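Local coordinates for putative transcriptional regulator (Bacillus cytotoxicus NVH 391-98, PDB 3K4H), which probably regulates transcription as a DNA-binding protein of the LacI family and binds a disaccharide of two linked glucose units between its two lobes, at residues F27-V31 / I247-G251; F93-L97 / A257-V262; E107-N113 / T268-I274. One frame throughout, in Å; residues are numbered along the deposited sequence.

Interaction 1: F27-V31 / I247-G251. With GLC (alpha-D-glucopyranose), chain C; GLC (alpha-D-glucopyranose), chain B.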
# COMPACT_ATOMS: atom_id res chain seq x y z
N PHE A 27 -14.92 -5.77 15.19
CA PHE A 27 -13.95 -6.09 14.15
C PHE A 27 -13.81 -7.62 13.91
O PHE A 27 -13.74 -8.09 12.75
CB PHE A 27 -12.58 -5.49 14.42
CG PHE A 27 -11.56 -5.84 13.37
CD1 PHE A 27 -11.43 -5.07 12.23
CD2 PHE A 27 -10.77 -6.97 13.49
CE1 PHE A 27 -10.52 -5.41 11.22
CE2 PHE A 27 -9.86 -7.33 12.48
CZ PHE A 27 -9.74 -6.53 11.34
N PHE A 28 -13.76 -8.38 15.01
CA PHE A 28 -13.40 -9.78 14.92
C PHE A 28 -14.43 -10.75 14.34
O PHE A 28 -14.06 -11.56 13.48
CB PHE A 28 -12.77 -10.25 16.21
CG PHE A 28 -11.51 -9.52 16.52
CD1 PHE A 28 -11.51 -8.45 17.41
CD2 PHE A 28 -10.33 -9.84 15.84
CE1 PHE A 28 -10.32 -7.72 17.65
CE2 PHE A 28 -9.15 -9.14 16.08
CZ PHE A 28 -9.15 -8.07 16.98
N PRO A 29 -15.71 -10.67 14.75
CA PRO A 29 -16.66 -11.60 14.11
C PRO A 29 -16.75 -11.33 12.62
O PRO A 29 -17.03 -12.25 11.84
CB PRO A 29 -17.99 -11.26 14.78
CG PRO A 29 -17.57 -10.73 16.12
CD PRO A 29 -16.32 -9.95 15.89
N GLU A 30 -16.50 -10.09 12.20
CA GLU A 30 -16.56 -9.77 10.79
C GLU A 30 -15.32 -10.32 10.05
O GLU A 30 -15.46 -10.83 8.93
CB GLU A 30 -16.70 -8.27 10.60
CG GLU A 30 -16.98 -7.83 9.21
CD GLU A 30 -18.36 -8.24 8.71
OE1 GLU A 30 -19.12 -8.95 9.43
OE2 GLU A 30 -18.67 -7.84 7.57
N VAL A 31 -14.13 -10.25 10.67
CA VAL A 31 -12.94 -10.74 9.99
C VAL A 31 -13.04 -12.23 9.86
O VAL A 31 -12.74 -12.79 8.81
CB VAL A 31 -11.61 -10.27 10.63
CG1 VAL A 31 -10.85 -11.40 11.21
CG2 VAL A 31 -10.74 -9.61 9.58
N ILE A 247 -13.55 -4.92 6.49
CA ILE A 247 -13.11 -5.96 7.38
C ILE A 247 -13.27 -7.34 6.75
O ILE A 247 -12.35 -8.18 6.84
CB ILE A 247 -13.88 -5.89 8.70
CG1 ILE A 247 -13.64 -4.56 9.42
CG2 ILE A 247 -13.47 -7.04 9.63
CD1 ILE A 247 -14.86 -3.99 10.10
N TYR A 248 -14.41 -7.59 6.13
CA TYR A 248 -14.73 -8.89 5.60
C TYR A 248 -13.67 -9.28 4.57
O TYR A 248 -13.16 -10.41 4.57
CB TYR A 248 -16.11 -8.84 4.95
CG TYR A 248 -16.51 -10.07 4.17
CD1 TYR A 248 -17.28 -11.06 4.77
CD2 TYR A 248 -16.13 -10.24 2.84
CE1 TYR A 248 -17.67 -12.20 4.05
CE2 TYR A 248 -16.51 -11.37 2.11
CZ TYR A 248 -17.29 -12.33 2.73
OH TYR A 248 -17.67 -13.47 2.07
N GLN A 249 -13.34 -8.35 3.68
CA GLN A 249 -12.44 -8.65 2.59
C GLN A 249 -11.02 -8.85 3.14
O GLN A 249 -10.27 -9.69 2.62
CB GLN A 249 -12.50 -7.58 1.50
CG GLN A 249 -12.44 -8.14 0.09
CD GLN A 249 -13.63 -9.08 -0.30
OE1 GLN A 249 -14.81 -8.74 -0.14
NE2 GLN A 249 -13.28 -10.26 -0.86
N LEU A 250 -10.68 -8.14 4.22
CA LEU A 250 -9.43 -8.37 4.91
C LEU A 250 -9.36 -9.84 5.29
O LEU A 250 -8.34 -10.47 5.09
CB LEU A 250 -9.29 -7.51 6.18
CG LEU A 250 -9.06 -5.99 6.11
CD1 LEU A 250 -9.02 -5.44 7.53
CD2 LEU A 250 -7.78 -5.59 5.35
N GLY A 251 -10.46 -10.38 5.81
CA GLY A 251 -10.51 -11.75 6.31
C GLY A 251 -10.43 -12.75 5.18
O GLY A 251 -9.65 -13.70 5.23
C1 GLC C . -9.69 -3.01 16.09
C2 GLC C . -8.96 -4.34 16.23
C3 GLC C . -7.66 -4.29 15.47
C4 GLC C . -8.03 -4.05 14.02
C5 GLC C . -8.62 -2.64 13.90
C6 GLC C . -9.09 -2.39 12.45
O1 GLC C . -9.07 -2.06 16.92
O2 GLC C . -8.69 -4.58 17.59
O3 GLC C . -6.94 -5.50 15.67
O4 GLC C . -6.91 -4.17 13.17
O5 GLC C . -9.71 -2.47 14.78
O6 GLC C . -9.03 -1.03 12.09
C1 GLC B . -6.89 -5.26 12.24
C2 GLC B . -5.55 -5.94 12.42
C3 GLC B . -4.49 -4.90 12.07
C4 GLC B . -4.68 -4.40 10.63
C5 GLC B . -6.10 -3.91 10.42
C6 GLC B . -6.29 -3.59 8.96
O2 GLC B . -5.42 -6.33 13.76
O3 GLC B . -3.24 -5.49 12.34
O4 GLC B . -3.94 -3.24 10.38
O5 GLC B . -7.05 -4.86 10.89
O6 GLC B . -6.39 -2.19 8.88
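Phe27 O accepts the helical hydrogen bond of Val31 N at 3.0 Å, and the Ile247 CG2 methyl packs against the same oxygen. Ile247 CG2 also lies 3.6 Å from Glu30 CB and meets Val31 CG2. It therefore sits among three residues of the first turn of helix 27-41. The short helix axes approach to 8.3 Å and cross at -52°. Further along, Gly251 CA makes a CH...O contact of 3.5 Å with Val31 O, and these two residues mark where the backbones come closest.

Phe27 carries the contact to the sugar. Its CG is anti to the backbone N (chi1 179°), which sends the ring between the two helices and the ligand. Ile247 CG2 lies over one face, 4.0 Å from the ring centroid and offset toward the rim. GLC C4 of chain C lies over the centre of the opposite face. Leu250 CD1 comes to the ring edge in plane, 4.0 Å from Phe27 CE1. Leu250 CD1 also touches GLC C6 of chain B at 3.6 Å.

The CB and CG of Glu30 cross Ile247 at about a right angle, against its CG2. Glu30 OE2 reaches past Tyr248 CB and forms a salt bridge with Arg33. Tyr248 OH is hydrogen-bonded to Ser37. The polar ends thus fasten to helix 27-41, while Phe27 and Leu250 turn to the glycan. The two glucoses are joined through O4 of chain C and C1 of chain B. A sugar laid on an aromatic face is typical of carbohydrate pockets, here in the cleft of a periplasmic-binding-protein-like fold.

Interaction 2: F93-L97 / A257-V262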
# COMPACT_ATOMS: atom_id res chain seq x y z
N PHE A 93 6.70 -22.50 10.07
CA PHE A 93 5.27 -22.84 9.96
C PHE A 93 4.56 -21.84 9.06
O PHE A 93 4.82 -20.64 9.18
CB PHE A 93 4.62 -22.85 11.35
CG PHE A 93 3.29 -23.51 11.36
CD1 PHE A 93 2.12 -22.76 11.25
CD2 PHE A 93 3.19 -24.90 11.45
CE1 PHE A 93 0.87 -23.38 11.22
CE2 PHE A 93 1.97 -25.53 11.42
CZ PHE A 93 0.80 -24.78 11.31
N PRO A 94 3.64 -22.31 8.18
CA PRO A 94 2.99 -21.35 7.28
C PRO A 94 2.01 -20.44 8.00
O PRO A 94 1.10 -20.92 8.66
CB PRO A 94 2.25 -22.23 6.26
CG PRO A 94 2.49 -23.61 6.62
CD PRO A 94 3.10 -23.67 8.00
N PHE A 95 2.19 -19.13 7.88
CA PHE A 95 1.27 -18.18 8.48
C PHE A 95 1.12 -16.90 7.68
O PHE A 95 1.93 -16.57 6.82
CB PHE A 95 1.71 -17.84 9.90
CG PHE A 95 2.85 -16.88 9.95
CD1 PHE A 95 4.17 -17.34 9.93
CD2 PHE A 95 2.62 -15.50 10.02
CE1 PHE A 95 5.23 -16.46 9.97
CE2 PHE A 95 3.67 -14.61 10.07
CZ PHE A 95 4.98 -15.09 10.04
N VAL A 96 0.08 -16.13 8.02
CA VAL A 96 -0.25 -14.90 7.32
C VAL A 96 -0.68 -13.82 8.31
O VAL A 96 -1.37 -14.14 9.30
CB VAL A 96 -1.41 -15.16 6.32
CG1 VAL A 96 -2.21 -13.89 6.08
CG2 VAL A 96 -0.89 -15.72 5.02
N LEU A 97 -0.29 -12.58 8.07
CA LEU A 97 -0.72 -11.45 8.91
C LEU A 97 -1.95 -10.70 8.40
O LEU A 97 -2.14 -10.56 7.18
CB LEU A 97 0.40 -10.42 9.09
CG LEU A 97 1.41 -10.48 10.22
CD1 LEU A 97 2.10 -9.15 10.36
CD2 LEU A 97 0.71 -10.75 11.49
N ALA A 257 -4.87 -16.09 0.94
CA ALA A 257 -3.41 -16.00 0.89
C ALA A 257 -2.75 -17.14 1.66
O ALA A 257 -1.74 -17.66 1.23
CB ALA A 257 -2.92 -14.64 1.40
N LEU A 258 -3.34 -17.53 2.79
CA LEU A 258 -2.75 -18.56 3.65
C LEU A 258 -2.85 -19.93 3.00
O LEU A 258 -1.88 -20.67 2.99
CB LEU A 258 -3.41 -18.58 5.02
CG LEU A 258 -2.95 -19.69 5.97
CD1 LEU A 258 -1.43 -19.64 6.22
CD2 LEU A 258 -3.73 -19.68 7.27
N VAL A 259 -4.02 -20.26 2.47
CA VAL A 259 -4.25 -21.56 1.86
C VAL A 259 -3.33 -21.71 0.66
O VAL A 259 -2.77 -22.78 0.43
CB VAL A 259 -5.74 -21.75 1.48
CG1 VAL A 259 -5.96 -22.93 0.57
CG2 VAL A 259 -6.57 -21.94 2.73
N ASP A 260 -3.15 -20.63 -0.08
CA ASP A 260 -2.24 -20.65 -1.21
C ASP A 260 -0.85 -20.99 -0.68
O ASP A 260 -0.21 -21.93 -1.15
CB ASP A 260 -2.27 -19.31 -1.93
CG ASP A 260 -1.32 -19.24 -3.09
OD1 ASP A 260 -1.38 -20.09 -4.01
OD2 ASP A 260 -0.49 -18.31 -3.07
N LYS A 261 -0.42 -20.26 0.34
CA LYS A 261 0.87 -20.50 0.99
C LYS A 261 0.99 -21.93 1.47
O LYS A 261 2.06 -22.52 1.36
CB LYS A 261 1.02 -19.54 2.16
CG LYS A 261 2.40 -19.52 2.78
CD LYS A 261 2.66 -18.17 3.47
CE LYS A 261 4.03 -18.17 4.11
NZ LYS A 261 4.69 -16.87 3.89
N VAL A 262 -0.07 -22.44 2.04
CA VAL A 262 -0.03 -23.79 2.51
C VAL A 262 -0.05 -24.80 1.44
O VAL A 262 0.73 -25.70 1.43
CB VAL A 262 -1.23 -24.06 3.32
CG1 VAL A 262 -1.35 -25.45 3.54
CG2 VAL A 262 -1.12 -23.40 4.58
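Val96 CG2 lies against the backbone and CB of Leu258, with 3.8 Å between Val96 CG2 and Leu258 CB. Val96 CG2 also meets Ala257 CB at 4.3 Å. CG2 is the branch of Val96 that meets the helix. Leu258 returns the contact toward the N-terminal end of the strand. Its CG is anti to the backbone N (chi1 176°), which carries CD1 to the backbone of residues 94 and 95. Leu258 CD1 is 3.7 Å from Pro94 O and 3.8 Å from Phe95 CA. Just before the strand, Pro94 CB packs obliquely on Val262 CG2 at 3.9 Å.

The strand and helix run nearly antiparallel, at 153°, with axes 7.9 Å apart. This is a helix laid on one face of the parallel sheet of an alpha/beta lobe. Strand 95-98 lies inside that sheet, with strands 72-75 and 110-112 as its neighbours.

Lys261 spans the gap differently. Its chain is extended as far as CE and bends at the last torsion, passing Phe95 O with Lys261 CE at 3.8 Å. Its NZ goes on to a hydrogen bond with Thr109 OG1, next to strand 110-112. Phe95 points away from the helix and packs on Ile85 and Leu88 of helix 83-90, on the other face of the sheet. Leu258 also reaches Ile74 on the adjacent strand 72-75 and Leu11 on strand 10-14 beyond it. Val96 is backbone-bonded to Ile73 and Leu75 of strand 72-75.

Interaction 3: E107-N113 / T268-I274. With GLC (alpha-D-glucopyranose), chain B.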
# COMPACT_ATOMS: atom_id res chain seq x y z
N GLU A 107 9.75 -10.94 3.82
CA GLU A 107 9.62 -12.36 4.23
C GLU A 107 8.20 -12.82 4.60
O GLU A 107 7.86 -13.99 4.43
CB GLU A 107 10.59 -12.67 5.38
CG GLU A 107 12.02 -12.99 4.94
CD GLU A 107 13.05 -12.69 6.03
OE1 GLU A 107 13.55 -13.66 6.64
OE2 GLU A 107 13.36 -11.50 6.27
N ILE A 108 7.39 -11.90 5.13
CA ILE A 108 6.07 -12.23 5.65
C ILE A 108 4.96 -11.86 4.67
O ILE A 108 4.98 -10.76 4.11
CB ILE A 108 5.83 -11.49 6.97
CG1 ILE A 108 6.92 -11.84 7.98
CG2 ILE A 108 4.43 -11.78 7.55
CD1 ILE A 108 7.17 -10.75 9.03
N THR A 109 3.94 -12.68 4.56
CA THR A 109 2.80 -12.34 3.73
C THR A 109 1.68 -11.78 4.55
O THR A 109 1.26 -12.36 5.48
CB THR A 109 2.24 -13.54 3.09
OG1 THR A 109 3.31 -14.30 2.56
CG2 THR A 109 1.38 -13.15 1.99
N TYR A 110 1.20 -10.61 4.20
CA TYR A 110 0.23 -9.96 5.00
C TYR A 110 -0.84 -9.26 4.24
O TYR A 110 -0.67 -8.97 3.12
CB TYR A 110 0.93 -9.05 5.97
CG TYR A 110 1.48 -7.82 5.39
CD1 TYR A 110 0.69 -6.74 5.20
CD2 TYR A 110 2.80 -7.71 5.07
CE1 TYR A 110 1.18 -5.62 4.69
CE2 TYR A 110 3.29 -6.59 4.55
CZ TYR A 110 2.48 -5.54 4.36
OH TYR A 110 2.96 -4.39 3.84
N VAL A 111 -1.98 -9.04 4.87
CA VAL A 111 -3.12 -8.33 4.31
C VAL A 111 -3.38 -7.10 5.13
O VAL A 111 -3.29 -7.15 6.30
CB VAL A 111 -4.32 -9.18 4.34
CG1 VAL A 111 -5.37 -8.53 3.66
CG2 VAL A 111 -4.05 -10.41 3.69
N ASP A 112 -3.60 -5.96 4.52
CA ASP A 112 -3.75 -4.75 5.28
C ASP A 112 -4.49 -3.72 4.52
O ASP A 112 -4.75 -3.92 3.41
CB ASP A 112 -2.39 -4.23 5.65
CG ASP A 112 -2.42 -3.27 6.76
OD1 ASP A 112 -3.40 -3.20 7.46
OD2 ASP A 112 -1.45 -2.56 6.93
N ASN A 113 -4.90 -2.65 5.16
CA ASN A 113 -5.35 -1.49 4.45
C ASN A 113 -4.23 -0.50 4.43
O ASN A 113 -3.36 -0.59 5.21
CB ASN A 113 -6.47 -0.81 5.16
CG ASN A 113 -7.49 -1.70 5.62
OD1 ASN A 113 -7.49 -2.09 6.75
ND2 ASN A 113 -8.43 -1.97 4.80
N THR A 268 6.08 -17.14 -2.47
CA THR A 268 6.65 -15.84 -2.44
C THR A 268 5.78 -15.01 -1.54
O THR A 268 4.58 -15.16 -1.53
CB THR A 268 6.63 -15.23 -3.79
OG1 THR A 268 6.24 -16.23 -4.74
CG2 THR A 268 7.99 -14.72 -4.10
N ALA A 269 6.42 -14.16 -0.78
CA ALA A 269 5.76 -13.27 0.11
C ALA A 269 5.40 -11.96 -0.53
O ALA A 269 6.22 -11.26 -1.02
CB ALA A 269 6.61 -13.03 1.27
N LYS A 270 4.12 -11.67 -0.50
CA LYS A 270 3.52 -10.45 -1.02
C LYS A 270 2.73 -9.78 0.08
O LYS A 270 2.50 -10.35 1.14
CB LYS A 270 2.56 -10.80 -2.16
CG LYS A 270 1.60 -11.92 -1.78
CD LYS A 270 0.74 -12.33 -2.93
CE LYS A 270 0.79 -13.85 -3.11
NZ LYS A 270 -0.58 -14.46 -3.02
N CYS A 271 2.28 -8.56 -0.20
CA CYS A 271 1.38 -7.82 0.64
C CYS A 271 0.10 -7.53 -0.15
O CYS A 271 0.17 -7.21 -1.32
CB CYS A 271 2.09 -6.54 1.05
SG CYS A 271 1.06 -5.14 1.39
N ILE A 272 -1.06 -7.63 0.47
CA ILE A 272 -2.34 -7.38 -0.21
C ILE A 272 -3.07 -6.20 0.41
O ILE A 272 -3.39 -6.22 1.59
CB ILE A 272 -3.25 -8.64 -0.20
CG1 ILE A 272 -2.48 -9.81 -0.83
CG2 ILE A 272 -4.53 -8.38 -0.93
CD1 ILE A 272 -3.27 -11.10 -1.09
N ILE A 273 -3.33 -5.15 -0.37
CA ILE A 273 -3.93 -3.94 0.19
C ILE A 273 -5.40 -3.83 -0.19
O ILE A 273 -5.73 -3.69 -1.38
CB ILE A 273 -3.16 -2.67 -0.22
CG1 ILE A 273 -1.69 -2.74 0.21
CG2 ILE A 273 -3.81 -1.41 0.35
CD1 ILE A 273 -1.46 -3.05 1.68
N ILE A 274 -6.27 -3.89 0.82
CA ILE A 274 -7.72 -3.84 0.61
C ILE A 274 -8.16 -2.38 0.72
O ILE A 274 -7.74 -1.67 1.64
CB ILE A 274 -8.44 -4.73 1.69
CG1 ILE A 274 -8.65 -6.17 1.21
CG2 ILE A 274 -9.80 -4.18 2.06
CD1 ILE A 274 -7.40 -6.99 1.04
C1 GLC B . -6.89 -5.26 12.24
C2 GLC B . -5.55 -5.94 12.42
C3 GLC B . -4.49 -4.90 12.07
C4 GLC B . -4.68 -4.40 10.63
C5 GLC B . -6.10 -3.91 10.42
C6 GLC B . -6.29 -3.59 8.96
O2 GLC B . -5.42 -6.33 13.76
O3 GLC B . -3.24 -5.49 12.34
O4 GLC B . -3.94 -3.24 10.38
O5 GLC B . -7.05 -4.86 10.89
O6 GLC B . -6.39 -2.19 8.88
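This is a parallel strand pair at one side of the six-stranded sheet, and it runs into the sugar pocket. Tyr110 pairs with Cys271, Val111 with Ile272 and Asp112 with Ile273. The hydrogen bonds alternate. Tyr110 N gives a weak bond to Lys270 O at 3.3 Å. Ile272 N gives one to Tyr110 O at 3.0 Å. Asp112 N bonds to Ile272 O at 2.9 Å, and Ile274 N to Asp112 O at 3.0 Å.

Side chains lie on both faces of the sheet. Tyr110 has CG between the backbone N and the carbonyl carbon (chi1 74°), and this brings its ring over to its pair partner. Cys271 CB lies over one face of the ring, 3.8 Å from the Tyr110 ring centroid. The sulfur stands obliquely to the ring in a sulfur-aromatic contact. On the sheet face that carries Val111 and Ile272, Val111 CG1 touches Ile274 CD1 at 3.7 Å, and helix 247-264 packs there through Ala254 and Glu253. Strand 271-273 also pairs antiparallel with a strand of the second subunit, so the sheet continues across the dimer.

The sugar end is polar. Asn113 ND2 bonds to Ile274 O at 3.2 Å from above the carbonyl plane, and also to Val245 O. GLC O6 of chain B lies implausibly close to Asn113 OD1, so that bond is doubtful in its detail. GLC O4 of chain B donates to Asp112 OD1 at 3.0 Å. With its ND2 held by two carbonyls, the Asn113 amide has its rotation fixed, and OD1 is left turned to the sugar. The pairing is consistent with placing Asp112 to accept from O4, and Asn113 OD1 toward O6.

How the interactions relate
Helix 247-264 joins interactions 1 and 2: its first turn serves the sugar cleft, and its later turns lie on the sheet. The loop after it leads to strand 271-273 of interaction 3. Interactions 2 and 3 share that sheet, because Leu97 exchanges backbone bonds with Thr109 and Val111. Interactions 1 and 3 meet where Leu250 packs on Asn113 and Ile274, and both touch the chain B glucose. Interaction 3 is the most buried, and backbone hydrogen bonds hold it. Interactions 1 and 2 are partly buried and mainly apolar. Interaction 1 offers the sugar an aromatic face, while interaction 3 offers it polar oxygens. Interaction 2 is plain packing away from the pocket.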